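Local atomic coordinates of Phenylalanine/tyrosine ammonia-lyase (Rhodosporidium toruloides, PDB entry 1Y2M), a protein that catalyses the non-oxidative deamination of L-phenylalanine and L-tyrosine to trans-cinnamic and p-coumaric acid, the commitment step of phenylpropanoid pathways. Residues A75-R80 with L283-M288; A273-M278 with A416-T421; S277-A282 with A384-E389. All blocks are in the same frame, centred on the assembly; numbering follows the deposited sequence. Where two conformers were deposited one is given.

Contact 1: residues A75-R80 with L283-M288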
loop_
_atom_site.group_PDB
_atom_site.type_symbol
_atom_site.label_atom_id
_atom_site.label_comp_id
_atom_site.label_asym_id
_atom_site.label_seq_id
_atom_site.Cartn_x
_atom_site.Cartn_y
_atom_site.Cartn_z
ATOM N N ALA B 75 -15.312 10.963 -29.430
ATOM C CA ALA B 75 -14.977 9.925 -30.429
ATOM C C ALA B 75 -15.039 8.538 -29.780
ATOM O O ALA B 75 -15.536 7.602 -30.376
ATOM C CB ALA B 75 -13.595 10.176 -30.956
ATOM N N ALA B 76 -14.537 8.420 -28.556
ATOM C CA ALA B 76 -14.485 7.113 -27.879
ATOM C C ALA B 76 -15.866 6.572 -27.512
ATOM O O ALA B 76 -16.150 5.388 -27.726
ATOM C CB ALA B 76 -13.653 7.188 -26.619
ATOM N N ARG B 77 -16.681 7.432 -26.891
ATOM C CA ARG B 77 -17.998 7.052 -26.341
ATOM C C ARG B 77 -19.230 7.424 -27.118
ATOM O O ARG B 77 -20.297 6.803 -26.934
ATOM C CB ARG B 77 -18.171 7.739 -25.014
ATOM C CG ARG B 77 -17.349 7.138 -23.966
ATOM C CD ARG B 77 -17.909 7.568 -22.564
ATOM N NE ARG B 77 -17.097 6.887 -21.571
ATOM C CZ ARG B 77 -16.805 7.351 -20.366
ATOM N NH1 ARG B 77 -17.210 8.546 -19.954
ATOM N NH2 ARG B 77 -16.062 6.612 -19.578
ATOM N N LYS B 78 -19.163 8.479 -27.922
ATOM C CA LYS B 78 -20.374 9.010 -28.563
ATOM C C LYS B 78 -20.469 8.816 -30.072
ATOM O O LYS B 78 -21.338 9.403 -30.744
ATOM C CB LYS B 78 -20.558 10.502 -28.259
ATOM C CG LYS B 78 -20.410 10.909 -26.810
ATOM C CD LYS B 78 -21.558 10.440 -25.994
ATOM C CE LYS B 78 -21.477 10.966 -24.568
ATOM N NZ LYS B 78 -22.787 10.772 -23.924
ATOM N N GLY B 79 -19.591 7.983 -30.620
ATOM C CA GLY B 79 -19.625 7.675 -32.040
ATOM C C GLY B 79 -19.358 8.819 -32.993
ATOM O O GLY B 79 -19.721 8.749 -34.171
ATOM N N ARG B 80 -18.686 9.858 -32.526
ATOM C CA ARG B 80 -18.401 10.986 -33.380
ATOM C C ARG B 80 -17.504 10.608 -34.526
ATOM O O ARG B 80 -16.515 9.893 -34.300
ATOM C CB ARG B 80 -17.668 12.050 -32.606
ATOM C CG ARG B 80 -17.510 13.341 -33.391
ATOM C CD ARG B 80 -16.896 14.310 -32.475
ATOM N NE ARG B 80 -16.697 15.629 -33.073
ATOM C CZ ARG B 80 -16.006 16.578 -32.460
ATOM N NH1 ARG B 80 -15.516 16.359 -31.225
ATOM N NH2 ARG B 80 -15.822 17.738 -33.061
ATOM N N LEU B 283 -10.300 10.499 -16.279
ATOM C CA LEU B 283 -10.270 11.864 -15.774
ATOM C C LEU B 283 -11.581 12.591 -16.014
ATOM O O LEU B 283 -12.102 13.273 -15.126
ATOM C CB LEU B 283 -9.139 12.642 -16.421
ATOM C CG LEU B 283 -9.033 14.082 -15.887
ATOM C CD1 LEU B 283 -8.822 14.130 -14.384
ATOM C CD2 LEU B 283 -7.890 14.805 -16.579
ATOM N N HIS B 284 -12.135 12.429 -17.221
ATOM C CA HIS B 284 -13.478 12.942 -17.503
ATOM C C HIS B 284 -14.480 12.513 -16.427
ATOM O O HIS B 284 -15.202 13.357 -15.854
ATOM C CB HIS B 284 -13.907 12.458 -18.890
ATOM C CG HIS B 284 -15.341 12.691 -19.237
ATOM N ND1 HIS B 284 -16.358 11.885 -18.771
ATOM C CD2 HIS B 284 -15.916 13.576 -20.095
ATOM C CE1 HIS B 284 -17.506 12.305 -19.304
ATOM N NE2 HIS B 284 -17.267 13.320 -20.106
ATOM N N ASP B 285 -14.463 11.236 -16.087
ATOM C CA ASP B 285 -15.460 10.740 -15.150
ATOM C C ASP B 285 -15.199 11.271 -13.745
ATOM O O ASP B 285 -16.131 11.602 -13.010
ATOM C CB ASP B 285 -15.488 9.210 -15.214
ATOM C CG ASP B 285 -16.085 8.666 -16.507
ATOM O OD1 ASP B 285 -16.714 9.400 -17.291
ATOM O OD2 ASP B 285 -15.946 7.449 -16.709
ATOM N N ALA B 286 -13.917 11.374 -13.395
ATOM C CA ALA B 286 -13.505 11.883 -12.083
ATOM C C ALA B 286 -13.941 13.306 -11.925
ATOM O O ALA B 286 -14.349 13.720 -10.850
ATOM C CB ALA B 286 -12.008 11.747 -11.899
ATOM N N HIS B 287 -13.844 14.106 -12.981
ATOM C CA HIS B 287 -14.280 15.519 -12.853
ATOM C C HIS B 287 -15.747 15.592 -12.454
ATOM O O HIS B 287 -16.177 16.421 -11.637
ATOM C CB HIS B 287 -14.154 16.245 -14.178
ATOM C CG HIS B 287 -12.755 16.671 -14.556
ATOM N ND1 HIS B 287 -11.924 17.384 -13.718
ATOM C CD2 HIS B 287 -12.108 16.581 -15.747
ATOM C CE1 HIS B 287 -10.802 17.666 -14.368
ATOM N NE2 HIS B 287 -10.895 17.197 -15.609
HETATM N N MSE B 288 -16.548 14.719 -13.078
HETATM C CA MSE B 288 -17.990 14.725 -12.809
HETATM C C MSE B 288 -18.277 14.328 -11.370
HETATM O O MSE B 288 -19.142 14.886 -10.709
HETATM C CB MSE B 288 -18.761 13.790 -13.743
HETATM C CG MSE B 288 -18.484 13.982 -15.179
HETATM SE SE MSE B 288 -18.764 15.839 -15.774
HETATM C CE MSE B 288 -17.834 15.563 -17.541
#
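Arg77, at the end of helix 69-77, and His284, within helix 273-303, are the nearest backbone positions, yet their CA atoms stand 11.5 Å apart, so the two segments meet through side chains. Arg77 does most of the spanning. Its CG leaves on the side of the backbone N, anti to the carbonyl carbon (chi1 -74°), and the chain stays extended to NE, presenting the guanidinium end-on to the carboxylate of Asp285. Two nitrogens then grip two oxygens: Arg77 NH1 donates to Asp285 OD1 over 2.8 Å in an almost straight bond (174°), and Arg77 NH2 donates to Asp285 OD2 over 3.0 Å. Both oxygens are met on their syn sides. With only 15° between the guanidinium and carboxylate planes, the pair is a nearly coplanar, bidentate salt bridge. Asp285 OD1 also accepts from His284 ND1, 2.9 Å away, which comes from the anti side and well out of the carboxylate plane, while OD1 itself stays close to the imidazole plane. One face of that ring is covered by Met288 CE. Replacing Asp285 by an alanine would probably leave the NH1 and NH2 end of Arg77 without this counter-charge and the His284 ring without the acceptor that helps fix its rotation. Arg77 NE forms a second salt bridge, to Glu163 of helix 162-176. The guanidinium therefore links three helices, and its position between two carboxylates, with three donors converging on Asp285, is likely to favour the charged forms of both Arg77 and Asp285.

Contact 2: residues A273-M278 with A416-T421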
loop_
_atom_site.group_PDB
_atom_site.type_symbol
_atom_site.label_atom_id
_atom_site.label_comp_id
_atom_site.label_asym_id
_atom_site.label_seq_id
_atom_site.Cartn_x
_atom_site.Cartn_y
_atom_site.Cartn_z
ATOM N N ALA B 273 -0.877 5.807 -26.674
ATOM C CA ALA B 273 -2.290 6.074 -26.972
ATOM C C ALA B 273 -3.303 5.304 -26.158
ATOM O O ALA B 273 -4.405 5.775 -25.923
ATOM C CB ALA B 273 -2.568 5.914 -28.446
ATOM N N VAL B 274 -2.985 4.069 -25.756
ATOM C CA VAL B 274 -3.979 3.259 -25.075
ATOM C C VAL B 274 -4.125 3.747 -23.634
ATOM O O VAL B 274 -5.229 4.001 -23.162
ATOM C CB VAL B 274 -3.597 1.795 -25.138
ATOM C CG1 VAL B 274 -4.615 0.953 -24.372
ATOM C CG2 VAL B 274 -3.443 1.331 -26.616
ATOM N N SER B 275 -3.009 3.915 -22.939
ATOM C CA SER B 275 -3.085 4.471 -21.583
ATOM C C SER B 275 -3.627 5.894 -21.581
ATOM O O SER B 275 -4.435 6.251 -20.713
ATOM C CB SER B 275 -1.722 4.417 -20.904
ATOM O OG SER B 275 -0.761 5.025 -21.738
ATOM N N ALA B 276 -3.213 6.717 -22.546
ATOM C CA ALA B 276 -3.776 8.080 -22.639
ATOM C C ALA B 276 -5.306 8.031 -22.873
ATOM O O ALA B 276 -6.075 8.862 -22.344
ATOM C CB ALA B 276 -3.091 8.861 -23.721
ATOM N N SER B 277 -5.741 7.119 -23.729
ATOM C CA SER B 277 -7.170 6.982 -23.960
ATOM C C SER B 277 -7.895 6.657 -22.650
ATOM O O SER B 277 -8.846 7.328 -22.221
ATOM C CB SER B 277 -7.437 5.870 -24.945
ATOM O OG SER B 277 -8.840 5.715 -25.028
HETATM N N MSE B 278 -7.485 5.570 -22.009
HETATM C CA MSE B 278 -8.187 5.164 -20.783
HETATM C C MSE B 278 -8.109 6.217 -19.674
HETATM O O MSE B 278 -9.087 6.433 -18.917
HETATM C CB MSE B 278 -7.685 3.831 -20.249
HETATM C CG MSE B 278 -8.636 3.272 -19.238
HETATM SE SE MSE B 278 -8.284 1.365 -18.937
HETATM C CE MSE B 278 -10.125 0.805 -18.263
ATOM N N ALA B 416 5.012 7.983 -18.372
ATOM C CA ALA B 416 5.045 8.419 -16.966
ATOM C C ALA B 416 4.122 9.603 -16.740
ATOM O O ALA B 416 3.432 9.683 -15.729
ATOM C CB ALA B 416 6.439 8.708 -16.526
ATOM N N ALA B 417 3.984 10.464 -17.727
ATOM C CA ALA B 417 3.070 11.621 -17.560
ATOM C C ALA B 417 1.653 11.082 -17.353
ATOM O O ALA B 417 0.933 11.581 -16.470
ATOM C CB ALA B 417 3.119 12.480 -18.764
ATOM N N VAL B 418 1.289 10.017 -18.076
ATOM C CA VAL B 418 -0.075 9.448 -17.977
ATOM C C VAL B 418 -0.229 8.740 -16.639
ATOM O O VAL B 418 -1.257 8.899 -15.956
ATOM C CB VAL B 418 -0.406 8.449 -19.107
ATOM C CG1 VAL B 418 -1.786 7.876 -18.909
ATOM C CG2 VAL B 418 -0.239 9.101 -20.470
ATOM N N ALA B 419 0.787 7.936 -16.260
ATOM C CA ALA B 419 0.693 7.166 -15.027
ATOM C C ALA B 419 0.549 8.150 -13.870
ATOM O O ALA B 419 -0.285 7.920 -12.954
ATOM C CB ALA B 419 1.917 6.362 -14.845
ATOM N N ASN B 420 1.304 9.249 -13.944
ATOM C CA ASN B 420 1.248 10.307 -12.919
ATOM C C ASN B 420 -0.158 10.801 -12.681
ATOM O O ASN B 420 -0.620 10.898 -11.536
ATOM C CB ASN B 420 2.171 11.477 -13.351
ATOM C CG ASN B 420 2.108 12.743 -12.418
ATOM O OD1 ASN B 420 1.397 13.727 -12.739
ATOM N ND2 ASN B 420 2.920 12.755 -11.353
ATOM N N THR B 421 -0.872 11.088 -13.755
ATOM C CA THR B 421 -2.226 11.594 -13.607
ATOM C C THR B 421 -3.122 10.577 -12.929
ATOM O O THR B 421 -4.036 10.916 -12.144
ATOM C CB THR B 421 -2.876 12.016 -14.946
ATOM O OG1 THR B 421 -3.123 10.900 -15.809
ATOM C CG2 THR B 421 -1.962 13.023 -15.664
#
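Val418 lays its CG1 methyl against the backbone of Ser275, 3.6 Å from Ser275 O, at a buried crossing of two helices in the helical bundle of the PAL/histidase fold. The evidence for close packing is the backbone itself: the CA atoms of Ala276 and Val418 are 6.1 Å apart, a spacing permitted by the small side chains of helix 273-303 here. Val418 CG1 is anti to its own backbone N (chi1 178°), which carries it onto the Ser275 peptide, and it also rests 4.0 Å from Ser275 CB. The other branch serves the neighbouring residue, with Val418 CG2 at 4.3 Å from Ala276 CB. No hydrogen bond crosses between the segments, so the contact is van der Waals packing. The surroundings are less plain: Asp214 accepts from Ser275 N near the start of helix 273-303, and Ser275 lies about 12 Å, side chain to side chain, from Asn270, which probably binds cinnamate. On helix 416-443, Asn420 ND2 bonds to Asp378 of the second subunit. Within that helix, Thr421 OG1 donates to Val418 O at 2.7 Å, approaching the carbonyl at a C=O...donor angle of 133°.

Contact 3: residues S277-A282 with A384-E389; sequences SMATLA and AVLTIE
Helices 273-303 and 368-391, two long members of the chain's helical core, pack against each other here through one leucine and two small residues, Ala279 and Thr280. The nearest CA atoms across the two segments are those of Thr280 and Leu386, 6.8 Å apart. Leu386 is the projecting residue. Its CB points toward helix 273-303, and CG lies beside the backbone N, anti to the carbonyl carbon (chi1 -74°), so that the forked end reaches the other backbone. The CD1 methyl does most of the touching: it sits 3.5 Å from Ala279 O and 3.9 Å from Thr280 N, placing it against the peptide that joins these two residues. Both branches meet the alanine methyl, with Leu386 CD1 at 3.9 Å and Leu386 CD2 at 4.1 Å from Ala279 CB. This is the helix-on-helix packing on which the largely alpha-helical fold of the PAL/histidase family is built, and the two segments run in broadly opposite senses. Thr280 takes part from one side, its OG1 4.4 Å from Leu386 CD1. That distance is a plain packing contact; the hydroxyl's polar partner is Ala276 O, one turn back in the same helix, so a buried polar group is satisfied without calling on helix 368-391. Further helices pack around the contact: Ala279 also touches Val418 and Met422 of helix 416-443, while Thr280 packs on Leu69 and Val72 of helix 69-77. One turn along helix 368-391 from Leu386, the buried carboxylate of Glu389 turns to other partners, with OE2 bonded to Thr272 OG1 and OE1 in a salt bridge with Arg320 and hydrogen-bonded to His322, both of the second subunit.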
loop_
_atom_site.group_PDB
_atom_site.type_symbol
_atom_site.label_atom_id
_atom_site.label_comp_id
_atom_site.label_asym_id
_atom_site.label_seq_id
_atom_site.Cartn_x
_atom_site.Cartn_y
_atom_site.Cartn_z
ATOM N N SER B 277 -5.741 7.119 -23.729
ATOM C CA SER B 277 -7.170 6.982 -23.960
ATOM C C SER B 277 -7.895 6.657 -22.650
ATOM O O SER B 277 -8.846 7.328 -22.221
ATOM C CB SER B 277 -7.437 5.870 -24.945
ATOM O OG SER B 277 -8.840 5.715 -25.028
HETATM N N MSE B 278 -7.485 5.570 -22.009
HETATM C CA MSE B 278 -8.187 5.164 -20.783
HETATM C C MSE B 278 -8.109 6.217 -19.674
HETATM O O MSE B 278 -9.087 6.433 -18.917
HETATM C CB MSE B 278 -7.685 3.831 -20.249
HETATM C CG MSE B 278 -8.636 3.272 -19.238
HETATM SE SE MSE B 278 -8.284 1.365 -18.937
HETATM C CE MSE B 278 -10.125 0.805 -18.263
ATOM N N ALA B 279 -6.943 6.845 -19.575
ATOM C CA ALA B 279 -6.724 7.921 -18.640
ATOM C C ALA B 279 -7.634 9.125 -18.911
ATOM O O ALA B 279 -8.129 9.752 -17.976
ATOM C CB ALA B 279 -5.244 8.318 -18.606
ATOM N N THR B 280 -7.825 9.477 -20.181
ATOM C CA THR B 280 -8.716 10.586 -20.531
ATOM C C THR B 280 -10.141 10.289 -20.112
ATOM O O THR B 280 -10.809 11.139 -19.510
ATOM C CB THR B 280 -8.669 10.881 -22.046
ATOM O OG1 THR B 280 -7.362 11.349 -22.405
ATOM C CG2 THR B 280 -9.708 11.877 -22.373
ATOM N N LEU B 281 -10.625 9.073 -20.379
ATOM C CA LEU B 281 -11.964 8.674 -19.973
ATOM C C LEU B 281 -12.097 8.723 -18.459
ATOM O O LEU B 281 -13.130 9.180 -17.925
ATOM C CB LEU B 281 -12.265 7.301 -20.544
ATOM C CG LEU B 281 -12.330 7.338 -22.085
ATOM C CD1 LEU B 281 -12.195 5.927 -22.602
ATOM C CD2 LEU B 281 -13.641 7.945 -22.587
ATOM N N ALA B 282 -11.071 8.239 -17.765
ATOM C CA ALA B 282 -11.105 8.206 -16.301
ATOM C C ALA B 282 -11.086 9.606 -15.689
ATOM O O ALA B 282 -11.806 9.905 -14.720
ATOM C CB ALA B 282 -9.996 7.348 -15.776
ATOM N N ALA B 384 -4.303 19.325 -17.566
ATOM C CA ALA B 384 -3.281 19.988 -18.374
ATOM C C ALA B 384 -2.300 18.971 -18.955
ATOM O O ALA B 384 -1.941 19.048 -20.137
ATOM C CB ALA B 384 -2.567 20.996 -17.556
ATOM N N VAL B 385 -1.896 17.997 -18.142
ATOM C CA VAL B 385 -0.924 16.963 -18.588
ATOM C C VAL B 385 -1.518 16.121 -19.731
ATOM O O VAL B 385 -0.892 15.896 -20.801
ATOM C CB VAL B 385 -0.464 16.105 -17.388
ATOM C CG1 VAL B 385 0.365 14.945 -17.854
ATOM C CG2 VAL B 385 0.232 16.963 -16.369
ATOM N N LEU B 386 -2.709 15.576 -19.510
ATOM C CA LEU B 386 -3.313 14.663 -20.476
ATOM C C LEU B 386 -3.690 15.412 -21.745
ATOM O O LEU B 386 -3.676 14.826 -22.830
ATOM C CB LEU B 386 -4.541 13.975 -19.893
ATOM C CG LEU B 386 -4.315 12.881 -18.868
ATOM C CD1 LEU B 386 -5.614 12.198 -18.479
ATOM C CD2 LEU B 386 -3.329 11.853 -19.435
ATOM N N THR B 387 -3.988 16.702 -21.652
ATOM C CA THR B 387 -4.288 17.446 -22.867
ATOM C C THR B 387 -3.069 17.467 -23.808
ATOM O O THR B 387 -3.164 17.251 -25.025
ATOM C CB THR B 387 -4.759 18.871 -22.552
ATOM O OG1 THR B 387 -6.012 18.810 -21.850
ATOM C CG2 THR B 387 -4.994 19.663 -23.835
ATOM N N ILE B 388 -1.903 17.738 -23.241
ATOM C CA ILE B 388 -0.656 17.708 -24.040
ATOM C C ILE B 388 -0.405 16.292 -24.530
ATOM O O ILE B 388 -0.041 16.085 -25.713
ATOM C CB ILE B 388 0.527 18.239 -23.240
ATOM C CG1 ILE B 388 0.404 19.741 -23.115
ATOM C CG2 ILE B 388 1.851 17.906 -23.957
ATOM C CD1 ILE B 388 1.436 20.388 -22.257
ATOM N N GLU B 389 -0.598 15.311 -23.643
ATOM C CA GLU B 389 -0.249 13.926 -23.995
ATOM C C GLU B 389 -1.151 13.405 -25.104
ATOM O O GLU B 389 -0.675 12.824 -26.068
ATOM C CB GLU B 389 -0.291 13.033 -22.744
ATOM C CG GLU B 389 0.202 11.615 -22.960
ATOM C CD GLU B 389 1.678 11.491 -23.186
ATOM O OE1 GLU B 389 2.350 12.518 -23.200
ATOM O OE2 GLU B 389 2.134 10.332 -23.358
#

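In the fold
All three contacts draw on helix 273-303, in the order contact 2, contact 3, contact 1 along its length. Contacts 2 and 3 share Ser277 and Met278 and have centres 6 Å apart; they join where Val418 CG1 packs on Ala279 CB at 3.5 Å. Contact 3 meets contact 1 through Leu386 CD1 and Leu283 CD2, 3.9 Å apart, and through Leu281 CD2, 3.8 Å from Arg77 NE. Contacts 1 and 2, with centres 15 Å apart, do not touch. Contact 2 lies nearest a ligand residue: the side chain of Ser275 is about 12 Å from that of Asn270, a probable cinnamate-binding residue; the other two lie away from the annotated sites. Contacts 2 and 3 both also reach the second subunit.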